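Local structure of PrgZ (4FAJ) at residues Asn158-Leu161 with Phe162-Ile165; Tyr261-Gln264 with Lys265-Ser268; Phe389-Lys392 with Gln393-Tyr397; Phe422-Lys425 with Ala426-Leu430; Met454-Thr458 with Lys459-Thr463. The protein binds peptide pheromones outside the cell as a membrane-anchored receptor of the solute-binding protein 5 family and probably serves in peptide uptake. All blocks are in the same frame, centred on the assembly; numbering follows the deposited sequence.

Interaction 1: Asn158-Leu161 with Phe162-Ile165. With GOL (glycerol), chain C.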
# COMPACT_ATOMS: atom_id res chain seq x y z
N ASN A 158 0.73 -9.67 -5.75
CA ASN A 158 0.76 -9.95 -4.31
C ASN A 158 1.48 -11.26 -3.93
O ASN A 158 1.43 -11.67 -2.77
CB ASN A 158 -0.66 -9.96 -3.74
CG ASN A 158 -1.32 -8.59 -3.77
OD1 ASN A 158 -0.72 -7.58 -3.36
ND2 ASN A 158 -2.57 -8.55 -4.23
N VAL A 159 2.15 -11.89 -4.89
CA VAL A 159 2.69 -13.24 -4.68
C VAL A 159 3.70 -13.31 -3.54
O VAL A 159 3.75 -14.31 -2.83
CB VAL A 159 3.31 -13.87 -5.98
CG1 VAL A 159 2.24 -14.11 -7.00
CG2 VAL A 159 4.42 -12.98 -6.57
N GLU A 160 4.49 -12.25 -3.35
CA GLU A 160 5.53 -12.21 -2.31
C GLU A 160 4.96 -12.33 -0.88
O GLU A 160 5.62 -12.84 0.01
CB GLU A 160 6.35 -10.92 -2.44
CG GLU A 160 7.59 -10.85 -1.56
CD GLU A 160 8.71 -11.74 -2.06
OE1 GLU A 160 9.35 -12.42 -1.21
OE2 GLU A 160 8.96 -11.77 -3.29
N LEU A 161 3.73 -11.87 -0.68
CA LEU A 161 3.05 -11.97 0.62
C LEU A 161 2.81 -13.41 1.08
O LEU A 161 2.53 -13.65 2.26
CB LEU A 161 1.71 -11.25 0.57
CG LEU A 161 1.75 -9.74 0.39
CD1 LEU A 161 0.34 -9.18 0.16
CD2 LEU A 161 2.41 -9.07 1.57
N PHE A 162 2.89 -14.36 0.14
CA PHE A 162 2.68 -15.78 0.41
C PHE A 162 3.98 -16.57 0.60
O PHE A 162 3.93 -17.78 0.83
CB PHE A 162 1.83 -16.39 -0.71
CG PHE A 162 0.39 -15.97 -0.66
CD1 PHE A 162 0.01 -14.71 -1.09
CD2 PHE A 162 -0.58 -16.80 -0.14
CE1 PHE A 162 -1.31 -14.30 -1.02
CE2 PHE A 162 -1.91 -16.39 -0.06
CZ PHE A 162 -2.27 -15.15 -0.50
N SER A 163 5.12 -15.88 0.56
CA SER A 163 6.44 -16.53 0.55
C SER A 163 6.74 -17.33 1.80
O SER A 163 7.50 -18.29 1.74
CB SER A 163 7.55 -15.50 0.33
OG SER A 163 7.35 -14.84 -0.90
N ALA A 164 6.15 -16.94 2.93
CA ALA A 164 6.31 -17.67 4.19
C ALA A 164 5.77 -19.10 4.18
O ALA A 164 6.23 -19.96 4.93
CB ALA A 164 5.67 -16.88 5.34
N ILE A 165 4.79 -19.37 3.31
CA ILE A 165 4.11 -20.66 3.29
C ILE A 165 4.95 -21.69 2.55
O ILE A 165 5.50 -21.39 1.49
CB ILE A 165 2.71 -20.54 2.63
CG1 ILE A 165 1.83 -19.60 3.44
CG2 ILE A 165 2.04 -21.92 2.50
CD1 ILE A 165 0.48 -19.28 2.78
C1 GOL C . 5.67 -12.90 3.53
O1 GOL C . 5.17 -14.22 3.41
C2 GOL C . 7.18 -12.88 3.73
O2 GOL C . 7.51 -13.63 4.88
C3 GOL C . 7.67 -11.44 3.91
O3 GOL C . 8.00 -10.83 2.67
O HOH W 1 5.42 -16.58 -3.07
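Ser163 sets OG beside its own backbone N (chi1 -59°), and this brings the hydroxyl back to Glu160 O. Glu160 turns its own CG anti to its backbone N and then bends at chi2 (73°), which carries the carboxylate round to the same serine. The motif is a short 3-10 turn that runs on into a type I beta turn from Phe162 to Ile165. It lies in the loop between helix 139-150 and helix 168-172.

Glu160 O accepts from Ser163 N at 3.1 Å and from Ser163 OG at 2.8 Å. Both donors come from the same face of the carbonyl plane. Ser163 N lies well above that plane, while OG is tilted from it by 28°. One residue earlier in the chain, Phe162 N bonds to Val159 O at 3.1 Å. Water 1 also donates to Val159 O and makes a weak bond to Ser163 OG.

The Phe162 ring turns its edge to Asn158 O, which lies in the ring plane. Tyr211 stacks on this ring and Trp146 meets it edge-to-face, so the turn is packed against aromatic neighbours. Asn158 ND2 bonds away from the turn, to Ala78 O.

A glycerol, probably from the crystallisation liquor, sits at the end of the 3-10 turn. Glycerol O1 accepts from Ala164 N at 2.9 Å and gives a weak bond to Leu161 O.

Interaction 2: Tyr261-Gln264 with Lys265-Ser268. With ZN (zinc ion), chain E.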
# COMPACT_ATOMS: atom_id res chain seq x y z
N TYR A 261 -24.30 -10.30 5.97
CA TYR A 261 -23.03 -10.29 6.71
C TYR A 261 -23.22 -10.89 8.11
O TYR A 261 -24.21 -10.58 8.79
CB TYR A 261 -22.53 -8.85 6.81
CG TYR A 261 -21.27 -8.68 7.62
CD1 TYR A 261 -20.13 -9.43 7.36
CD2 TYR A 261 -21.21 -7.73 8.65
CE1 TYR A 261 -18.96 -9.26 8.10
CE2 TYR A 261 -20.05 -7.56 9.40
CZ TYR A 261 -18.94 -8.32 9.13
OH TYR A 261 -17.80 -8.13 9.89
N TRP A 262 -22.28 -11.74 8.54
CA TRP A 262 -22.47 -12.48 9.80
C TRP A 262 -22.61 -11.54 10.99
O TRP A 262 -23.34 -11.85 11.92
CB TRP A 262 -21.36 -13.52 10.04
CG TRP A 262 -20.03 -12.93 10.40
CD1 TRP A 262 -19.00 -12.66 9.54
CD2 TRP A 262 -19.58 -12.53 11.70
NE1 TRP A 262 -17.95 -12.12 10.23
CE2 TRP A 262 -18.28 -12.02 11.55
CE3 TRP A 262 -20.17 -12.54 12.97
CZ2 TRP A 262 -17.54 -11.53 12.63
CZ3 TRP A 262 -19.43 -12.05 14.04
CH2 TRP A 262 -18.12 -11.56 13.87
N ASP A 263 -21.91 -10.41 10.95
CA ASP A 263 -21.96 -9.44 12.03
C ASP A 263 -22.73 -8.17 11.65
O ASP A 263 -22.41 -7.08 12.12
CB ASP A 263 -20.53 -9.08 12.44
CG ASP A 263 -20.42 -8.65 13.88
OD1 ASP A 263 -21.37 -8.81 14.66
OD2 ASP A 263 -19.34 -8.14 14.24
N GLN A 264 -23.78 -8.33 10.84
CA GLN A 264 -24.61 -7.20 10.41
C GLN A 264 -25.20 -6.39 11.59
O GLN A 264 -25.44 -5.19 11.45
CB GLN A 264 -25.72 -7.67 9.46
CG GLN A 264 -26.81 -8.55 10.11
CD GLN A 264 -27.84 -7.75 10.90
OE1 GLN A 264 -28.17 -6.61 10.55
NE2 GLN A 264 -28.37 -8.36 11.96
N LYS A 265 -25.42 -7.05 12.73
CA LYS A 265 -25.95 -6.37 13.92
C LYS A 265 -25.09 -5.18 14.40
O LYS A 265 -25.61 -4.26 15.04
CB LYS A 265 -26.17 -7.37 15.06
CG LYS A 265 -24.91 -7.74 15.84
CD LYS A 265 -25.22 -8.71 16.99
CE LYS A 265 -23.95 -9.14 17.70
NZ LYS A 265 -23.02 -9.87 16.79
N ASP A 266 -23.79 -5.20 14.11
CA ASP A 266 -22.88 -4.11 14.47
C ASP A 266 -22.83 -2.94 13.48
O ASP A 266 -22.20 -1.91 13.75
CB ASP A 266 -21.45 -4.65 14.61
CG ASP A 266 -21.20 -5.34 15.94
OD1 ASP A 266 -22.14 -5.53 16.74
OD2 ASP A 266 -20.04 -5.71 16.17
N VAL A 267 -23.47 -3.10 12.32
CA VAL A 267 -23.38 -2.13 11.25
C VAL A 267 -24.58 -1.18 11.25
O VAL A 267 -25.73 -1.62 11.13
CB VAL A 267 -23.27 -2.85 9.88
CG1 VAL A 267 -23.06 -1.86 8.73
CG2 VAL A 267 -22.11 -3.84 9.92
N SER A 268 -24.32 0.12 11.39
CA SER A 268 -25.40 1.13 11.42
C SER A 268 -25.64 1.82 10.08
O SER A 268 -26.74 2.23 9.80
CB SER A 268 -25.12 2.22 12.45
OG SER A 268 -24.92 1.66 13.74
ZN ZN E . -19.30 -7.53 16.25
O HOH W 2 -25.23 -9.99 13.26
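Asp263 and Asp266 meet at a zinc ion. Asp263 OD2 binds the metal at 2.1 Å and Asp266 OD2 binds it at 2.0 Å. The two carboxylate planes are 51° apart. Their metal-binding oxygens, Asp263 OD2 and Asp266 OD2, are 3.2 Å apart, a closeness that the shared cation probably offsets. Each also has a lysine: Lys558 NZ bonds to Asp263 OD2, and Lys559 NZ bonds to Asp266 OD2.

The salt bridge uses the other oxygen of Asp263. Lys265 NZ reaches Asp263 OD1 at 2.9 Å and meets it almost in line with the C-O bond. Beyond CG the Lys265 chain is straight as far as CE, and a turn at chi4 (-62°) brings NZ back to the aspartate.

Backbone bonds shape the turn. A type I beta turn from Tyr261 to Gln264 leads into a short 3-10 turn. Asp266 N bonds to Asp263 O at 3.1 Å, and this bond closes the turn that carries both zinc ligands. Val267 N bonds to Gln264 O at 3.0 Å. Water 2 donates to Trp262 O and accepts from Lys265 N.

The apolar part is small. Val267 CG2 comes within 4.2 Å of Tyr261 CD2, and the side chains cross at about a right angle.

The whole site lies in the loop between strands 252-257 and 271-276, neighbours in a mixed sheet. Lys257, at the end of the first strand, bonds to Gln264 O and Val267 O.

Interaction 3: Phe389-Lys392 with Gln393-Tyr397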
# COMPACT_ATOMS: atom_id res chain seq x y z
N PHE A 389 19.40 16.24 2.92
CA PHE A 389 19.77 17.32 2.01
C PHE A 389 21.19 17.82 2.25
O PHE A 389 21.57 18.16 3.37
CB PHE A 389 18.79 18.48 2.19
CG PHE A 389 19.01 19.64 1.25
CD1 PHE A 389 19.08 19.45 -0.12
CD2 PHE A 389 19.09 20.95 1.74
CE1 PHE A 389 19.26 20.53 -0.98
CE2 PHE A 389 19.27 22.02 0.89
CZ PHE A 389 19.35 21.82 -0.47
N ASN A 390 21.98 17.86 1.18
CA ASN A 390 23.30 18.47 1.19
C ASN A 390 23.63 18.93 -0.23
O ASN A 390 24.20 18.18 -1.02
CB ASN A 390 24.35 17.48 1.74
CG ASN A 390 25.68 18.15 2.06
OD1 ASN A 390 26.15 19.02 1.32
ND2 ASN A 390 26.30 17.73 3.16
N LYS A 391 23.24 20.16 -0.53
CA LYS A 391 23.37 20.77 -1.87
C LYS A 391 24.80 20.67 -2.43
O LYS A 391 24.99 20.29 -3.58
CB LYS A 391 22.92 22.24 -1.80
CG LYS A 391 23.07 23.03 -3.09
CD LYS A 391 21.73 23.44 -3.66
CE LYS A 391 21.90 24.00 -5.08
NZ LYS A 391 22.52 25.33 -5.07
N LYS A 392 25.80 21.00 -1.61
CA LYS A 392 27.19 20.95 -2.09
C LYS A 392 27.61 19.53 -2.49
O LYS A 392 28.25 19.36 -3.52
CB LYS A 392 28.17 21.55 -1.08
CG LYS A 392 28.25 23.09 -1.11
CD LYS A 392 27.01 23.73 -0.49
CE LYS A 392 26.99 25.23 -0.51
NZ LYS A 392 25.56 25.67 -0.46
N GLN A 393 27.23 18.52 -1.71
CA GLN A 393 27.54 17.13 -2.09
C GLN A 393 26.78 16.68 -3.35
O GLN A 393 27.33 15.95 -4.17
CB GLN A 393 27.29 16.14 -0.93
CG GLN A 393 28.40 16.12 0.14
CD GLN A 393 29.76 15.75 -0.41
OE1 GLN A 393 29.88 15.12 -1.48
NE2 GLN A 393 30.81 16.15 0.30
N ALA A 394 25.54 17.13 -3.50
CA ALA A 394 24.76 16.89 -4.71
C ALA A 394 25.50 17.39 -5.93
O ALA A 394 25.69 16.66 -6.89
CB ALA A 394 23.39 17.56 -4.61
N GLU A 395 25.94 18.64 -5.86
CA GLU A 395 26.67 19.29 -6.96
C GLU A 395 27.95 18.52 -7.28
O GLU A 395 28.29 18.32 -8.44
CB GLU A 395 27.01 20.73 -6.59
CG GLU A 395 25.78 21.65 -6.47
CD GLU A 395 26.14 23.08 -6.09
OE1 GLU A 395 27.20 23.30 -5.45
OE2 GLU A 395 25.35 23.99 -6.42
N GLU A 396 28.64 18.08 -6.24
CA GLU A 396 29.88 17.36 -6.43
C GLU A 396 29.72 15.94 -6.97
O GLU A 396 30.54 15.50 -7.78
CB GLU A 396 30.68 17.34 -5.13
CG GLU A 396 31.12 18.75 -4.74
CD GLU A 396 32.39 18.76 -3.95
OE1 GLU A 396 32.80 17.69 -3.45
OE2 GLU A 396 33.00 19.84 -3.85
N TYR A 397 28.69 15.22 -6.54
CA TYR A 397 28.41 13.90 -7.10
C TYR A 397 28.01 14.02 -8.58
O TYR A 397 28.35 13.17 -9.40
CB TYR A 397 27.32 13.17 -6.32
CG TYR A 397 27.86 12.34 -5.17
CD1 TYR A 397 28.53 11.14 -5.40
CD2 TYR A 397 27.68 12.74 -3.85
CE1 TYR A 397 29.02 10.37 -4.36
CE2 TYR A 397 28.15 11.96 -2.79
CZ TYR A 397 28.82 10.79 -3.05
OH TYR A 397 29.28 10.05 -1.99
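Asn390 and Gln393 form a local contact at the start of helix 391-402, on the protein surface. The motif is an N-cap: Asn390 stands just before the helix, and its side chain accepts from a backbone N of the first turn.

Gln393 N bonds to Asn390 OD1 at 3.3 Å, with an N-H...O angle of 165°. The bond is long but straight at the hydrogen. The donor lies above the plane of the Asn390 amide. CG of Asn390 is anti to its backbone N (chi1 -168°), which puts the amide beside the first turn. The Asn390 and Gln393 side chains run side by side and point the same way. Asn390 CG touches Gln393 CG at 3.9 Å, and the two amide planes are 71° apart.

Regular helix bonds follow the cap. Ala394 N bonds to Asn390 O at 3.0 Å. Glu395 N bonds to Lys391 O and Glu396 N to Lys392 O, each also at 3.0 Å. Glu396 CG also touches Lys392 O.

The buried side of the turn faces other helices. Ala394 touches Tyr344 of helix 336-345 and Ser437 of helix 421-437. Asn390 also packs on Tyr344.

On another side, Lys391 and Glu395 pair one turn apart. Lys391 also has a long, weak ion pair with Asp436. The Lys391 chain bends at chi2, which brings CE to 3.7 Å from Glu395 OE2, and a second bend at chi4 sets the direction of NZ. The salt bridge from Lys391 NZ to Glu395 OE2 is weak, at 3.4 Å.

Interaction 4: Phe422-Lys425 with Ala426-Leu430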
# COMPACT_ATOMS: atom_id res chain seq x y z
N PHE A 422 -1.76 17.90 -5.65
CA PHE A 422 -0.53 17.94 -4.87
C PHE A 422 0.53 16.95 -5.32
O PHE A 422 1.70 17.16 -5.05
CB PHE A 422 -0.83 17.85 -3.37
CG PHE A 422 -1.24 19.17 -2.80
CD1 PHE A 422 -0.30 20.02 -2.26
CD2 PHE A 422 -2.56 19.59 -2.91
CE1 PHE A 422 -0.67 21.27 -1.78
CE2 PHE A 422 -2.94 20.86 -2.43
CZ PHE A 422 -1.99 21.69 -1.87
N GLU A 423 0.15 15.93 -6.08
CA GLU A 423 1.14 15.04 -6.68
C GLU A 423 1.88 15.80 -7.79
O GLU A 423 3.11 15.76 -7.86
CB GLU A 423 0.49 13.75 -7.17
CG GLU A 423 -0.01 12.83 -6.03
CD GLU A 423 -1.26 13.34 -5.30
OE1 GLU A 423 -2.11 13.97 -5.95
OE2 GLU A 423 -1.39 13.11 -4.07
N LYS A 424 1.14 16.51 -8.63
CA LYS A 424 1.74 17.38 -9.64
C LYS A 424 2.63 18.46 -9.01
O LYS A 424 3.73 18.72 -9.50
CB LYS A 424 0.65 18.02 -10.51
CG LYS A 424 1.17 18.93 -11.59
CD LYS A 424 0.05 19.42 -12.50
CE LYS A 424 0.56 20.49 -13.45
NZ LYS A 424 0.49 21.84 -12.80
N LYS A 425 2.15 19.09 -7.94
CA LYS A 425 2.92 20.15 -7.28
C LYS A 425 4.20 19.61 -6.63
O LYS A 425 5.22 20.28 -6.64
CB LYS A 425 2.07 20.84 -6.22
CG LYS A 425 2.72 22.07 -5.62
CD LYS A 425 1.96 22.56 -4.41
CE LYS A 425 0.62 23.17 -4.81
NZ LYS A 425 0.77 24.64 -5.04
N ALA A 426 4.14 18.40 -6.07
CA ALA A 426 5.33 17.75 -5.50
C ALA A 426 6.33 17.43 -6.60
O ALA A 426 7.53 17.63 -6.43
CB ALA A 426 4.95 16.48 -4.73
N GLY A 427 5.84 16.94 -7.72
CA GLY A 427 6.68 16.68 -8.89
C GLY A 427 7.39 17.93 -9.38
O GLY A 427 8.56 17.87 -9.74
N GLU A 428 6.69 19.07 -9.40
CA GLU A 428 7.29 20.34 -9.82
C GLU A 428 8.31 20.87 -8.81
O GLU A 428 9.31 21.50 -9.20
CB GLU A 428 6.21 21.39 -10.07
CG GLU A 428 5.37 21.07 -11.30
CD GLU A 428 4.03 21.79 -11.36
OE1 GLU A 428 3.58 22.38 -10.35
OE2 GLU A 428 3.39 21.73 -12.44
N PHE A 429 8.05 20.65 -7.53
CA PHE A 429 9.01 21.02 -6.49
C PHE A 429 10.30 20.21 -6.67
O PHE A 429 11.40 20.76 -6.63
CB PHE A 429 8.41 20.76 -5.09
CG PHE A 429 9.38 21.00 -3.96
CD1 PHE A 429 9.44 22.22 -3.33
CD2 PHE A 429 10.22 19.98 -3.53
CE1 PHE A 429 10.34 22.44 -2.29
CE2 PHE A 429 11.11 20.18 -2.49
CZ PHE A 429 11.17 21.42 -1.87
N LEU A 430 10.15 18.90 -6.88
CA LEU A 430 11.32 18.04 -7.07
C LEU A 430 12.08 18.41 -8.33
O LEU A 430 13.32 18.44 -8.34
CB LEU A 430 10.89 16.57 -7.13
CG LEU A 430 10.37 16.03 -5.79
CD1 LEU A 430 9.73 14.66 -5.98
CD2 LEU A 430 11.47 15.99 -4.73
O HOH W 3 0.95 22.60 -10.02
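Lys424 and Glu428 form a salt bridge one helical turn apart. Lys424 NZ donates to Glu428 OE2 at 2.9 Å. It comes on the syn side of the carboxylate, 21° out of its plane. The lysine chain is extended as far as CE, and the bend at chi4 (-86°) turns NZ to the glutamate. Lys424 CE lies close beside Glu428 OE2, at 3.3 Å.

Water 3 links the pair: its oxygen accepts from Lys424 NZ at 2.9 Å, and the water donates to Glu428 OE1 at 2.7 Å. Both carboxylate oxygens are therefore engaged, OE2 directly by the lysine and OE1 through the water. Two bonds hold the ammonium group, one to each partner.

The backbone is that of a regular alpha helix. Helix 421-437 is the crossover helix of a beta-alpha-beta unit between strands 412-418 and 442-448. Ala426 N bonds to Phe422 O at 2.9 Å, and Gly427 N to Glu423 O at 3.0 Å. Glu428 N donates to Lys424 O, and Phe429 N to Lys425 O, in the same way.

Two other polar side chains have partners beyond this turn. Glu423 OE2 bonds to the backbone of the bound peptide. Lys425 NZ bonds to a glycerol, probably from the crystallisation liquor.

Phe422, Glu423 and Ala426 also pack on side chains of the peptide, so this face of the helix lines the peptide site. Phe422 and Phe429 both touch Leu355 of helix 348-356. Ala426 CB rests 3.3 Å from Phe422 O.

Interaction 5: Met454-Thr458 with Lys459-Thr463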
# COMPACT_ATOMS: atom_id res chain seq x y z
N MET A 454 -0.08 2.86 -12.93
CA MET A 454 0.16 1.49 -12.45
C MET A 454 0.72 0.60 -13.55
O MET A 454 1.65 -0.17 -13.31
CB MET A 454 -1.10 0.86 -11.86
CG MET A 454 -1.57 1.51 -10.57
SD MET A 454 -0.63 1.02 -9.12
CE MET A 454 -1.49 -0.49 -8.69
N GLU A 455 0.15 0.72 -14.75
CA GLU A 455 0.58 -0.09 -15.89
C GLU A 455 2.03 0.21 -16.30
O GLU A 455 2.81 -0.70 -16.57
CB GLU A 455 -0.38 0.12 -17.07
CG GLU A 455 -0.01 -0.62 -18.35
CD GLU A 455 -0.91 -0.24 -19.51
OE1 GLU A 455 -0.51 0.65 -20.31
OE2 GLU A 455 -2.02 -0.81 -19.62
N ARG A 456 2.38 1.49 -16.34
CA ARG A 456 3.74 1.88 -16.70
C ARG A 456 4.77 1.44 -15.65
O ARG A 456 5.88 1.07 -16.01
CB ARG A 456 3.83 3.38 -16.97
CG ARG A 456 3.08 3.77 -18.24
CD ARG A 456 3.24 5.23 -18.58
NE ARG A 456 4.63 5.59 -18.80
CZ ARG A 456 5.04 6.79 -19.21
NH1 ARG A 456 4.17 7.76 -19.45
NH2 ARG A 456 6.34 7.01 -19.38
N LEU A 457 4.39 1.45 -14.38
CA LEU A 457 5.27 0.93 -13.32
C LEU A 457 5.50 -0.56 -13.50
O LEU A 457 6.63 -1.02 -13.42
CB LEU A 457 4.70 1.19 -11.93
CG LEU A 457 4.87 2.62 -11.40
CD1 LEU A 457 4.02 2.80 -10.15
CD2 LEU A 457 6.36 2.96 -11.13
N THR A 458 4.42 -1.30 -13.77
CA THR A 458 4.50 -2.75 -13.96
C THR A 458 5.40 -3.11 -15.13
O THR A 458 6.17 -4.06 -15.05
CB THR A 458 3.11 -3.41 -14.14
OG1 THR A 458 2.30 -3.14 -12.99
CG2 THR A 458 3.22 -4.93 -14.32
N LYS A 459 5.32 -2.33 -16.21
CA LYS A 459 6.13 -2.56 -17.41
C LYS A 459 7.52 -1.91 -17.37
O LYS A 459 8.31 -2.08 -18.29
CB LYS A 459 5.37 -2.08 -18.67
CG LYS A 459 4.06 -2.83 -18.91
CD LYS A 459 3.25 -2.21 -20.05
CE LYS A 459 2.09 -3.10 -20.48
NZ LYS A 459 2.51 -4.14 -21.47
N LYS A 460 7.80 -1.16 -16.30
CA LYS A 460 9.04 -0.36 -16.17
C LYS A 460 9.19 0.68 -17.28
O LYS A 460 10.31 1.03 -17.70
CB LYS A 460 10.28 -1.25 -16.06
CG LYS A 460 10.22 -2.26 -14.91
CD LYS A 460 11.55 -2.98 -14.74
CE LYS A 460 11.61 -3.81 -13.46
NZ LYS A 460 10.59 -4.91 -13.43
N ASP A 461 8.06 1.21 -17.73
CA ASP A 461 8.01 2.23 -18.78
C ASP A 461 8.10 3.59 -18.10
O ASP A 461 7.17 4.40 -18.13
CB ASP A 461 6.72 2.07 -19.59
CG ASP A 461 6.67 3.00 -20.81
OD1 ASP A 461 7.69 3.62 -21.16
OD2 ASP A 461 5.58 3.09 -21.42
N PHE A 462 9.24 3.83 -17.47
CA PHE A 462 9.49 5.08 -16.77
C PHE A 462 10.98 5.29 -16.55
O PHE A 462 11.78 4.38 -16.73
CB PHE A 462 8.73 5.12 -15.45
CG PHE A 462 9.35 4.28 -14.36
CD1 PHE A 462 9.08 2.92 -14.28
CD2 PHE A 462 10.20 4.85 -13.42
CE1 PHE A 462 9.65 2.15 -13.28
CE2 PHE A 462 10.77 4.08 -12.42
CZ PHE A 462 10.49 2.73 -12.35
N THR A 463 11.32 6.50 -16.15
CA THR A 463 12.67 6.86 -15.79
C THR A 463 12.72 7.12 -14.28
O THR A 463 13.27 6.31 -13.53
CB THR A 463 13.11 8.07 -16.62
OG1 THR A 463 13.11 7.69 -18.00
CG2 THR A 463 14.50 8.55 -16.21
O HOH W 4 8.12 -3.42 -12.50
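Asp461 O is gripped by two nitrogens of Arg456. Arg456 NE donates to Asp461 O at 2.9 Å, and Arg456 NH2 to the same oxygen at 3.0 Å. The oxygen lies at the edge of the guanidinium, in its plane, so the arginine holds the carbonyl side-on. Relative to the carbonyl, NE is nearly in line with the C=O bond, whereas NH2 stands above the carbonyl plane. A bend at chi3 (61°) brings the guanidinium to this place. The Asp461 carboxylate adds only a long salt bridge. Asp461 OD2 is 3.7 Å from Arg456 NE and lies well out of the guanidinium plane, so charge alone acts there.

The same two residues also bond through the backbone, from Asp461 N to Arg456 O at 2.8 Å. Lys460 N bonds to Leu457 O at 3.1 Å. Lys460 has positive phi (59°), and these two bonds back into the last turn make a Schellman motif. It ends helix 450-459 and leads to strand 464-470. Asp461 is the centre of an inverse gamma turn. Water 4 donates to Leu457 O and accepts from Lys460 NZ.

Leu457 CD2 sits over one face of the Phe462 ring, 4.2 Å from its centroid, in a CH-pi contact. Phe462 and Arg456 both touch Leu416 of strand 412-418. Leu457 and Met454 pack on apolar side chains of the bound peptide.

In the fold
All five contacts are local, between residues near in sequence. Interaction 3 is a surface contact; the other four are partly buried. Interactions 3 and 5 mark helix ends, an N-cap and a Schellman motif. Interaction 4 lies within a helix. Interactions 1 and 2 are 3-10 and beta turns in loops, one beside aromatic rings and the other built round zinc. Interactions 3 and 4 both carry a lysine-glutamate pair one turn apart, weak in the first and close in the second. The helix of interaction 4 packs against that of interaction 3. Interactions 4 and 5 both reach the bound peptide; interaction 5 packs on strand 412-418, and interaction 4 lies on the helix that follows that strand.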